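Local coordinates for protein uracil-dna glycosylase (Deinococcus radiodurans, PDB 4UQM) that belongs to the uracil-DNA glycosylase superfamily, an alpha/beta fold with a parallel four-stranded sheet among helices, and is seen here with bound nucleic acid, at residues Gly81-His86 against Leu145-Ala150; Leu130-Glu135 against Trp238-Thr243; Val178-Trp183 against Lys197-Ile202. The protein carries 1 engineered substitution. All coordinates share one frame; numbering follows the deposited sequence.

Contact 1: residues Gly81-His86 against Leu145-Ala150; sequences GQDPYH and LTVRAA. Engineered in segment 145-150: Ala150 (natural residue Gly). With nucleotides of chain B.
With a first torsion of 64°, Val147 holds CG1 between its own N and carbonyl carbon and turns CG2 opposite N, so both methyls face the loop Asp83-His86. CG1 of Val147 lies 3.5 Å from O of Pro84 and also packs against CB of His86, while CG2 reaches OD2 of Asp83 at 3.2 Å, the two side chains crossing at about a right angle. His86 has a similar torsion (62°), which swings its imidazole past Ala150 toward the nucleic acid, where NE2 donates to OP2 of DA8 of chain B at 2.7 Å, with the oxygen in the ring plane. Behind the ring, O of His86 accepts the N-H of the engineered Ala150 at 2.9 Å in an almost straight bond (177°), and the CA-H of Ala149 approaches the same oxygen.

Polar groups also grip Asp83. NE2 of Gln82 meets OD1 of Asp83 at 3.0 Å from above the carboxylate plane; OD2 accepts from Asn153 N and from a water that lies 2.8 Å from it and also donates to O of Thr146. The GQDPYH sequence is a signature of this family. Bonds to both carboxylate oxygens fix the rotation of Asp83, while the bond from Ala150 to O of His86 probably helps to hold the backbone of the residue whose NE2 donates to the phosphate.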
loop_
_atom_site.group_PDB
_atom_site.type_symbol
_atom_site.label_atom_id
_atom_site.label_comp_id
_atom_site.label_asym_id
_atom_site.label_seq_id
_atom_site.Cartn_x
_atom_site.Cartn_y
_atom_site.Cartn_z
ATOM N N GLY A 81 4.532 0.489 0.327
ATOM C CA GLY A 81 5.546 1.117 -0.522
ATOM C C GLY A 81 5.874 2.532 -0.081
ATOM O O GLY A 81 5.591 2.948 1.061
ATOM N N GLN A 82 6.567 3.221 -0.979
ATOM C CA GLN A 82 7.051 4.557 -0.705
ATOM C C GLN A 82 6.006 5.650 -0.940
ATOM O O GLN A 82 5.622 6.391 -0.009
ATOM C CB GLN A 82 8.336 4.774 -1.532
ATOM C CG GLN A 82 8.912 6.188 -1.406
ATOM C CD GLN A 82 10.126 6.395 -2.257
ATOM O OE1 GLN A 82 11.215 5.923 -1.915
ATOM N NE2 GLN A 82 9.964 7.127 -3.345
ATOM N N ASP A 83 5.603 5.778 -2.190
ATOM C CA ASP A 83 4.661 6.809 -2.599
ATOM C C ASP A 83 4.099 6.375 -3.937
ATOM O O ASP A 83 4.560 5.389 -4.540
ATOM C CB ASP A 83 5.312 8.232 -2.620
ATOM C CG ASP A 83 6.322 8.455 -3.722
ATOM O OD1 ASP A 83 7.122 7.586 -4.078
ATOM O OD2 ASP A 83 6.309 9.589 -4.296
ATOM N N PRO A 84 3.037 7.015 -4.417
ATOM C CA PRO A 84 2.374 6.503 -5.606
ATOM C C PRO A 84 3.211 6.607 -6.854
ATOM O O PRO A 84 4.129 7.462 -6.970
ATOM C CB PRO A 84 1.129 7.379 -5.742
ATOM C CG PRO A 84 0.901 7.930 -4.382
ATOM C CD PRO A 84 2.294 8.131 -3.824
ATOM N N TYR A 85 2.887 5.819 -7.872
ATOM C CA TYR A 85 3.513 6.021 -9.177
ATOM C C TYR A 85 3.272 7.495 -9.619
ATOM O O TYR A 85 2.195 8.072 -9.352
ATOM C CB TYR A 85 2.823 5.201 -10.269
ATOM C CG TYR A 85 3.036 3.721 -10.207
ATOM C CD1 TYR A 85 4.308 3.157 -10.273
ATOM C CD2 TYR A 85 1.933 2.864 -10.072
ATOM C CE1 TYR A 85 4.477 1.763 -10.246
ATOM C CE2 TYR A 85 2.090 1.497 -10.103
ATOM C CZ TYR A 85 3.372 0.954 -10.152
ATOM O OH TYR A 85 3.615 -0.432 -10.132
ATOM N N HIS A 86 4.229 8.071 -10.321
ATOM C CA HIS A 86 4.245 9.506 -10.573
ATOM C C HIS A 86 4.160 9.842 -12.036
ATOM O O HIS A 86 4.421 11.005 -12.444
ATOM C CB HIS A 86 5.461 10.174 -9.914
ATOM C CG HIS A 86 6.786 9.697 -10.405
ATOM N ND1 HIS A 86 7.619 8.984 -9.585
ATOM C CD2 HIS A 86 7.364 9.698 -11.629
ATOM C CE1 HIS A 86 8.689 8.612 -10.263
ATOM N NE2 HIS A 86 8.567 9.023 -11.509
ATOM N N LEU A 145 0.719 9.266 0.302
ATOM C CA LEU A 145 -0.414 8.884 -0.550
ATOM C C LEU A 145 -0.688 9.763 -1.744
ATOM O O LEU A 145 -1.633 9.514 -2.531
ATOM C CB LEU A 145 -1.669 8.739 0.317
ATOM C CG LEU A 145 -1.604 7.607 1.371
ATOM C CD1 LEU A 145 -2.956 7.536 2.040
ATOM C CD2 LEU A 145 -1.342 6.232 0.747
ATOM N N THR A 146 0.187 10.764 -1.955
ATOM C CA THR A 146 0.130 11.572 -3.191
ATOM C C THR A 146 1.563 11.880 -3.640
ATOM O O THR A 146 2.528 11.704 -2.868
ATOM C CB THR A 146 -0.606 12.910 -2.937
ATOM O OG1 THR A 146 -0.017 13.616 -1.842
ATOM C CG2 THR A 146 -2.104 12.706 -2.686
ATOM N N VAL A 147 1.702 12.329 -4.876
ATOM C CA VAL A 147 2.996 12.693 -5.446
ATOM C C VAL A 147 2.798 13.684 -6.568
ATOM O O VAL A 147 1.785 13.676 -7.259
ATOM C CB VAL A 147 3.709 11.431 -5.957
ATOM C CG1 VAL A 147 2.950 10.756 -7.099
ATOM C CG2 VAL A 147 5.147 11.725 -6.358
ATOM N N ARG A 148 3.731 14.603 -6.712
ATOM C CA ARG A 148 3.750 15.504 -7.873
ATOM C C ARG A 148 4.265 14.757 -9.101
ATOM O O ARG A 148 5.222 13.946 -9.013
ATOM C CB ARG A 148 4.646 16.711 -7.554
ATOM C CG ARG A 148 4.495 17.904 -8.445
ATOM C CD ARG A 148 5.476 18.979 -7.999
ATOM N NE ARG A 148 5.443 19.410 -6.571
ATOM C CZ ARG A 148 6.383 20.113 -5.959
ATOM N NH1 ARG A 148 7.466 20.525 -6.591
ATOM N NH2 ARG A 148 6.260 20.446 -4.714
ATOM N N ALA A 149 3.637 14.997 -10.248
ATOM C CA ALA A 149 4.063 14.380 -11.480
ATOM C C ALA A 149 5.542 14.460 -11.714
ATOM O O ALA A 149 6.152 15.495 -11.496
ATOM C CB ALA A 149 3.310 14.993 -12.663
ATOM N N ALA A 150 6.112 13.358 -12.166
ATOM C CA ALA A 150 7.521 13.241 -12.481
ATOM C C ALA A 150 8.529 13.328 -11.369
ATOM O O ALA A 150 9.729 13.244 -11.674
ATOM C CB ALA A 150 7.910 14.196 -13.611
ATOM P P DA B 8 9.831 8.236 -14.986
ATOM O OP1 DA B 8 8.974 8.765 -16.077
ATOM O OP2 DA B 8 10.078 8.976 -13.716
ATOM O "O5'" DA B 8 9.573 6.689 -14.699
ATOM C "C5'" DA B 8 10.138 6.148 -13.509
ATOM C "C4'" DA B 8 10.237 4.645 -13.594
ATOM O "O4'" DA B 8 11.387 4.263 -14.385
ATOM C "C3'" DA B 8 10.434 4.011 -12.223
ATOM O "O3'" DA B 8 9.758 2.767 -12.119
ATOM C "C2'" DA B 8 11.923 3.771 -12.130
ATOM C "C1'" DA B 8 12.355 3.610 -13.578
ATOM N N9 DA B 8 13.662 4.210 -13.850
ATOM C C8 DA B 8 14.703 3.641 -14.543
ATOM N N7 DA B 8 15.779 4.387 -14.585
ATOM C C5 DA B 8 15.434 5.515 -13.855
ATOM C C6 DA B 8 16.151 6.674 -13.507
ATOM N N6 DA B 8 17.411 6.907 -13.893
ATOM N N1 DA B 8 15.514 7.614 -12.774
ATOM C C2 DA B 8 14.257 7.371 -12.376
ATOM N N3 DA B 8 13.483 6.317 -12.630
ATOM C C4 DA B 8 14.139 5.413 -13.380
HETATM O O HOH W 1 5.329 11.859 -2.922
#

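Contact 2: residues Leu130-Glu135 against Trp238-Thr243; sequences LRSWAE and WQLPAT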
loop_
_atom_site.group_PDB
_atom_site.type_symbol
_atom_site.label_atom_id
_atom_site.label_comp_id
_atom_site.label_asym_id
_atom_site.label_seq_id
_atom_site.Cartn_x
_atom_site.Cartn_y
_atom_site.Cartn_z
ATOM N N LEU A 130 -4.421 -5.054 -9.503
ATOM C CA LEU A 130 -4.225 -5.860 -8.294
ATOM C C LEU A 130 -5.435 -5.894 -7.378
ATOM O O LEU A 130 -5.338 -6.317 -6.228
ATOM C CB LEU A 130 -2.984 -5.363 -7.553
ATOM C CG LEU A 130 -1.709 -5.246 -8.371
ATOM C CD1 LEU A 130 -0.602 -4.692 -7.467
ATOM C CD2 LEU A 130 -1.293 -6.567 -8.969
ATOM N N ARG A 131 -6.610 -5.527 -7.902
ATOM C CA ARG A 131 -7.826 -5.487 -7.093
ATOM C C ARG A 131 -8.100 -6.843 -6.432
ATOM O O ARG A 131 -8.601 -6.901 -5.287
ATOM C CB ARG A 131 -9.030 -5.063 -7.924
ATOM C CG ARG A 131 -10.350 -5.035 -7.162
ATOM C CD ARG A 131 -11.525 -4.708 -8.042
ATOM N NE ARG A 131 -11.854 -5.692 -9.122
ATOM C CZ ARG A 131 -12.632 -5.469 -10.201
ATOM N NH1 ARG A 131 -13.195 -4.293 -10.420
ATOM N NH2 ARG A 131 -12.842 -6.451 -11.092
ATOM N N SER A 132 -7.785 -7.923 -7.134
ATOM C CA SER A 132 -8.068 -9.271 -6.590
ATOM C C SER A 132 -7.200 -9.614 -5.387
ATOM O O SER A 132 -7.579 -10.502 -4.610
ATOM C CB SER A 132 -7.999 -10.362 -7.659
ATOM O OG SER A 132 -6.682 -10.490 -8.129
ATOM N N TRP A 133 -6.102 -8.919 -5.184
ATOM C CA TRP A 133 -5.332 -9.052 -3.944
ATOM C C TRP A 133 -6.015 -8.262 -2.809
ATOM O O TRP A 133 -6.173 -8.743 -1.699
ATOM C CB TRP A 133 -3.899 -8.531 -4.086
ATOM C CG TRP A 133 -2.980 -9.353 -4.940
ATOM C CD1 TRP A 133 -3.218 -10.577 -5.489
ATOM C CD2 TRP A 133 -1.652 -8.991 -5.337
ATOM N NE1 TRP A 133 -2.125 -10.982 -6.221
ATOM C CE2 TRP A 133 -1.136 -10.044 -6.097
ATOM C CE3 TRP A 133 -0.822 -7.910 -5.041
ATOM C CZ2 TRP A 133 0.130 -9.995 -6.667
ATOM C CZ3 TRP A 133 0.465 -7.898 -5.570
ATOM C CH2 TRP A 133 0.928 -8.925 -6.368
ATOM N N ALA A 134 -6.457 -7.041 -3.142
ATOM C CA ALA A 134 -7.159 -6.205 -2.132
ATOM C C ALA A 134 -8.405 -6.907 -1.613
ATOM O O ALA A 134 -8.747 -6.830 -0.420
ATOM C CB ALA A 134 -7.520 -4.867 -2.729
ATOM N N GLU A 135 -9.085 -7.605 -2.515
ATOM C CA GLU A 135 -10.304 -8.318 -2.132
ATOM C C GLU A 135 -10.064 -9.509 -1.190
ATOM O O GLU A 135 -11.040 -10.019 -0.603
ATOM C CB GLU A 135 -10.991 -8.807 -3.390
ATOM C CG GLU A 135 -11.573 -7.678 -4.236
ATOM C CD GLU A 135 -12.062 -8.091 -5.641
ATOM O OE1 GLU A 135 -11.649 -9.122 -6.208
ATOM O OE2 GLU A 135 -12.849 -7.319 -6.207
ATOM N N TRP A 238 -1.765 -15.482 -4.572
ATOM C CA TRP A 238 -1.044 -14.451 -5.274
ATOM C C TRP A 238 -1.317 -14.450 -6.784
ATOM O O TRP A 238 -1.162 -13.420 -7.446
ATOM C CB TRP A 238 0.476 -14.542 -4.993
ATOM C CG TRP A 238 0.848 -14.298 -3.547
ATOM C CD1 TRP A 238 1.276 -15.231 -2.636
ATOM C CD2 TRP A 238 0.834 -13.039 -2.856
ATOM N NE1 TRP A 238 1.521 -14.620 -1.425
ATOM C CE2 TRP A 238 1.271 -13.274 -1.537
ATOM C CE3 TRP A 238 0.534 -11.735 -3.249
ATOM C CZ2 TRP A 238 1.352 -12.251 -0.584
ATOM C CZ3 TRP A 238 0.632 -10.725 -2.300
ATOM C CH2 TRP A 238 1.031 -10.989 -0.988
ATOM N N GLN A 239 -1.702 -15.587 -7.359
ATOM C CA GLN A 239 -2.040 -15.604 -8.786
ATOM C C GLN A 239 -3.141 -14.634 -9.105
ATOM O O GLN A 239 -4.119 -14.574 -8.399
ATOM C CB GLN A 239 -2.479 -17.006 -9.215
ATOM C CG GLN A 239 -2.726 -17.128 -10.725
ATOM C CD GLN A 239 -1.458 -16.812 -11.516
ATOM O OE1 GLN A 239 -0.453 -17.529 -11.395
ATOM N NE2 GLN A 239 -1.492 -15.761 -12.305
ATOM N N LEU A 240 -2.912 -13.817 -10.147
ATOM C CA LEU A 240 -3.864 -12.869 -10.685
ATOM C C LEU A 240 -4.592 -13.469 -11.857
ATOM O O LEU A 240 -4.049 -14.363 -12.516
ATOM C CB LEU A 240 -3.113 -11.632 -11.121
ATOM C CG LEU A 240 -2.458 -10.876 -9.977
ATOM C CD1 LEU A 240 -1.327 -10.030 -10.526
ATOM C CD2 LEU A 240 -3.440 -10.034 -9.163
ATOM N N PRO A 241 -5.813 -12.981 -12.157
ATOM C CA PRO A 241 -6.496 -13.443 -13.368
ATOM C C PRO A 241 -5.716 -13.157 -14.631
ATOM O O PRO A 241 -5.042 -12.124 -14.707
ATOM C CB PRO A 241 -7.827 -12.704 -13.355
ATOM C CG PRO A 241 -7.815 -11.816 -12.227
ATOM C CD PRO A 241 -6.549 -11.927 -11.466
ATOM N N ALA A 242 -5.815 -14.030 -15.640
ATOM C CA ALA A 242 -5.142 -13.738 -16.892
ATOM C C ALA A 242 -5.649 -12.467 -17.584
ATOM O O ALA A 242 -4.875 -11.731 -18.171
ATOM C CB ALA A 242 -5.238 -14.923 -17.851
ATOM N N THR A 243 -6.942 -12.220 -17.486
ATOM C CA THR A 243 -7.549 -11.017 -18.032
ATOM C C THR A 243 -8.498 -10.410 -17.001
ATOM O O THR A 243 -9.056 -11.108 -16.117
ATOM C CB THR A 243 -8.351 -11.321 -19.332
ATOM O OG1 THR A 243 -9.486 -12.116 -19.020
ATOM C CG2 THR A 243 -7.522 -12.077 -20.366
HETATM O O HOH W 2 -5.696 -12.727 -6.820
#
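Trp133 is sandwiched between Trp238 and Leu240, and this sandwich is the tight part of the contact. Over the middle of one indole face comes CE3 of Trp238, 3.7 Å from CE2 of Trp133. The pair is a T-shaped stack, with the edge of Trp238 toward the face of Trp133, six-membered ring centroids 5.1 Å apart and planes at 88°. Against the opposite face lies CD2 of Leu240, a CH-pi contact 3.8 Å from the centroid of the five-membered ring of Trp133. CD2 of Leu130 lies over the same face as CD2 of Leu240, both offset toward the rim, and touches CD1 of Leu240 at 3.8 Å.

The edge of Trp133 is used as well. NE1 donates to O of Trp238 at 2.9 Å; the oxygen lies close to the indole plane, but the donor stands 37° above the carbonyl plane rather than on a lone pair. Because CG of Trp238 is anti to its carbonyl carbon (chi1 -64°), ring and carbonyl diverge, and one residue can serve both a face and the edge of Trp133.

Toward solvent the fit is looser. OG of Ser132 still touches CD2 of Leu240 (3.4 Å), but beyond it comes the exposed Pro241, whose CD is 3.6 Å from OG of Ser132, and a water links OG of Ser132, 2.8 Å away, to O of Gln239.

The aromatic core is closed by neighbouring elements: Leu115 of helix 106-118 touches both tryptophans, Val138 of strand 138-142 packs on Trp133, and Phe221, Thr224 and Asn225 of helix 220-230 meet Trp238. The contact thus fastens the C-terminal segment to the short helix 131-134.

Contact 3: residues Val178-Trp183 against Lys197-Ile202; sequences VVFILW and KNHVVI
Residues Val178-Trp183 and Lys197-Ile202 form a parallel beta pairing at one margin of the central sheet, where strand 200-204 is outermost and strand 179-183 separates it from strand 77-81. The backbone ladder runs from Val200 N to Val178 O (3.1 Å), through Phe180 N to Val200 O and Ile202 N to Phe180 O, to Leu182 N and Ile202 O (2.8 Å).

At its start the ladder gains a side chain: ND1 of His199 accepts the N-H of Val178 at 3.1 Å, the donor tilted 28° out of the imidazole plane, while NE2 of His199 is bonded to Asn172 O. The rings of Phe180 and His199 form an edge-to-face pair, the edge of Phe180 toward His199 and the planes at 67°, with CE1 of Phe180 3.9 Å from CG of His199.

On one face of the sheet CG1 of Val179 meets CD1 of Ile202 at 3.7 Å, against Thr224 of helix 220-230, which touches both residues. Phe180 and Val201 occupy the other face, with Phe180 lying against Ile168 and Val171 of helix 160-172. Helices thus cover both faces, and strand 179-183, helix 185-188 and strand 200-204 make a beta-alpha-beta unit, its two parallel strands adjacent in the alpha/beta fold of this superfamily.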
loop_
_atom_site.group_PDB
_atom_site.type_symbol
_atom_site.label_atom_id
_atom_site.label_comp_id
_atom_site.label_asym_id
_atom_site.label_seq_id
_atom_site.Cartn_x
_atom_site.Cartn_y
_atom_site.Cartn_z
ATOM N N VAL A 178 -1.344 -10.241 11.444
ATOM C CA VAL A 178 -1.167 -9.517 10.211
ATOM C C VAL A 178 0.303 -9.584 9.829
ATOM O O VAL A 178 1.215 -9.425 10.681
ATOM C CB VAL A 178 -1.622 -8.054 10.364
ATOM C CG1 VAL A 178 -1.331 -7.284 9.134
ATOM C CG2 VAL A 178 -3.117 -8.024 10.664
ATOM N N VAL A 179 0.546 -9.817 8.553
ATOM C CA VAL A 179 1.891 -9.709 7.995
ATOM C C VAL A 179 2.069 -8.352 7.368
ATOM O O VAL A 179 1.330 -7.976 6.438
ATOM C CB VAL A 179 2.154 -10.847 6.988
ATOM C CG1 VAL A 179 3.571 -10.747 6.402
ATOM C CG2 VAL A 179 1.872 -12.249 7.554
ATOM N N PHE A 180 3.049 -7.614 7.834
ATOM C CA PHE A 180 3.417 -6.332 7.297
ATOM C C PHE A 180 4.633 -6.485 6.419
ATOM O O PHE A 180 5.688 -6.933 6.903
ATOM C CB PHE A 180 3.759 -5.358 8.436
ATOM C CG PHE A 180 2.608 -5.041 9.390
ATOM C CD1 PHE A 180 2.205 -5.934 10.378
ATOM C CD2 PHE A 180 1.957 -3.820 9.304
ATOM C CE1 PHE A 180 1.214 -5.590 11.276
ATOM C CE2 PHE A 180 0.921 -3.468 10.190
ATOM C CZ PHE A 180 0.549 -4.373 11.168
ATOM N N ILE A 181 4.497 -6.085 5.164
ATOM C CA ILE A 181 5.589 -6.114 4.178
ATOM C C ILE A 181 5.991 -4.673 3.886
ATOM O O ILE A 181 5.234 -3.911 3.325
ATOM C CB ILE A 181 5.156 -6.819 2.849
ATOM C CG1 ILE A 181 4.640 -8.240 3.134
ATOM C CG2 ILE A 181 6.276 -6.784 1.813
ATOM C CD1 ILE A 181 4.034 -8.868 1.875
ATOM N N LEU A 182 7.226 -4.324 4.308
ATOM C CA LEU A 182 7.714 -2.932 4.234
ATOM C C LEU A 182 8.729 -2.902 3.114
ATOM O O LEU A 182 9.846 -3.457 3.244
ATOM C CB LEU A 182 8.313 -2.531 5.584
ATOM C CG LEU A 182 7.378 -2.764 6.795
ATOM C CD1 LEU A 182 8.083 -2.290 8.076
ATOM C CD2 LEU A 182 6.032 -2.074 6.613
ATOM N N TRP A 183 8.363 -2.236 2.015
ATOM C CA TRP A 183 9.211 -2.140 0.842
ATOM C C TRP A 183 9.805 -0.752 0.715
ATOM O O TRP A 183 9.102 0.181 0.306
ATOM C CB TRP A 183 8.406 -2.445 -0.438
ATOM C CG TRP A 183 8.166 -3.966 -0.603
ATOM C CD1 TRP A 183 8.877 -4.997 -0.042
ATOM C CD2 TRP A 183 7.180 -4.566 -1.442
ATOM N NE1 TRP A 183 8.388 -6.222 -0.496
ATOM C CE2 TRP A 183 7.340 -5.962 -1.353
ATOM C CE3 TRP A 183 6.186 -4.063 -2.275
ATOM C CZ2 TRP A 183 6.503 -6.829 -2.079
ATOM C CZ3 TRP A 183 5.374 -4.929 -2.962
ATOM C CH2 TRP A 183 5.523 -6.273 -2.836
ATOM N N LYS A 197 2.113 -8.878 19.390
ATOM C CA LYS A 197 2.823 -10.152 19.594
ATOM C C LYS A 197 2.566 -11.160 18.462
ATOM O O LYS A 197 3.415 -12.011 18.175
ATOM C CB LYS A 197 2.482 -10.804 20.946
ATOM C CG LYS A 197 1.030 -11.247 21.173
ATOM C CD LYS A 197 0.821 -11.910 22.553
ATOM N N ASN A 198 1.397 -11.070 17.843
ATOM C CA ASN A 198 1.077 -12.009 16.773
ATOM C C ASN A 198 1.423 -11.580 15.395
ATOM O O ASN A 198 1.209 -12.343 14.442
ATOM C CB ASN A 198 -0.396 -12.360 16.803
ATOM C CG ASN A 198 -0.763 -13.125 18.038
ATOM O OD1 ASN A 198 -0.012 -14.007 18.520
ATOM N ND2 ASN A 198 -1.927 -12.796 18.584
ATOM N N HIS A 199 1.969 -10.384 15.243
ATOM C CA HIS A 199 2.236 -9.875 13.911
ATOM C C HIS A 199 3.631 -10.272 13.411
ATOM O O HIS A 199 4.466 -10.672 14.191
ATOM C CB HIS A 199 2.040 -8.364 13.871
ATOM C CG HIS A 199 0.657 -7.951 14.268
ATOM N ND1 HIS A 199 -0.442 -8.711 13.944
ATOM C CD2 HIS A 199 0.186 -6.895 14.967
ATOM C CE1 HIS A 199 -1.527 -8.160 14.435
ATOM N NE2 HIS A 199 -1.178 -7.049 15.051
ATOM N N VAL A 200 3.839 -10.151 12.103
ATOM C CA VAL A 200 5.093 -10.490 11.439
ATOM C C VAL A 200 5.477 -9.350 10.562
ATOM O O VAL A 200 4.636 -8.813 9.838
ATOM C CB VAL A 200 4.948 -11.799 10.625
ATOM C CG1 VAL A 200 6.182 -12.102 9.780
ATOM C CG2 VAL A 200 4.647 -12.999 11.535
ATOM N N VAL A 201 6.757 -9.010 10.542
ATOM C CA VAL A 201 7.302 -7.996 9.673
ATOM C C VAL A 201 8.302 -8.615 8.706
ATOM O O VAL A 201 9.204 -9.365 9.103
ATOM C CB VAL A 201 7.984 -6.877 10.448
ATOM C CG1 VAL A 201 8.521 -5.817 9.502
ATOM C CG2 VAL A 201 6.985 -6.281 11.431
ATOM N N ILE A 202 8.099 -8.298 7.430
ATOM C CA ILE A 202 9.015 -8.634 6.367
ATOM C C ILE A 202 9.469 -7.328 5.747
ATOM O O ILE A 202 8.639 -6.485 5.399
ATOM C CB ILE A 202 8.309 -9.528 5.325
ATOM C CG1 ILE A 202 7.909 -10.829 5.968
ATOM C CG2 ILE A 202 9.235 -9.774 4.126
ATOM C CD1 ILE A 202 6.904 -11.642 5.167
#

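Along the chain, contact 1 opens first, at residues 81-86 just after strand 77-81, and closes at 145-150, drawing in a loop of 58 residues. Before it closes, contact 2 opens at 130-135, so the two cross; the partner at 238-243 arrives only near the C terminus and closes a much longer loop. Contact 3 is nested inside that loop, its segments separated by just 13 residues, and follows contact 1 in series. Contact 1 joins the loop after strand 77-81 to the region of strand 147-148, contact 2 the C-terminal segment to helix 131-134, and contact 3 two strands at one margin of the parallel sheet. Contacts 1 and 3 lie on opposite sides of the chain's centre.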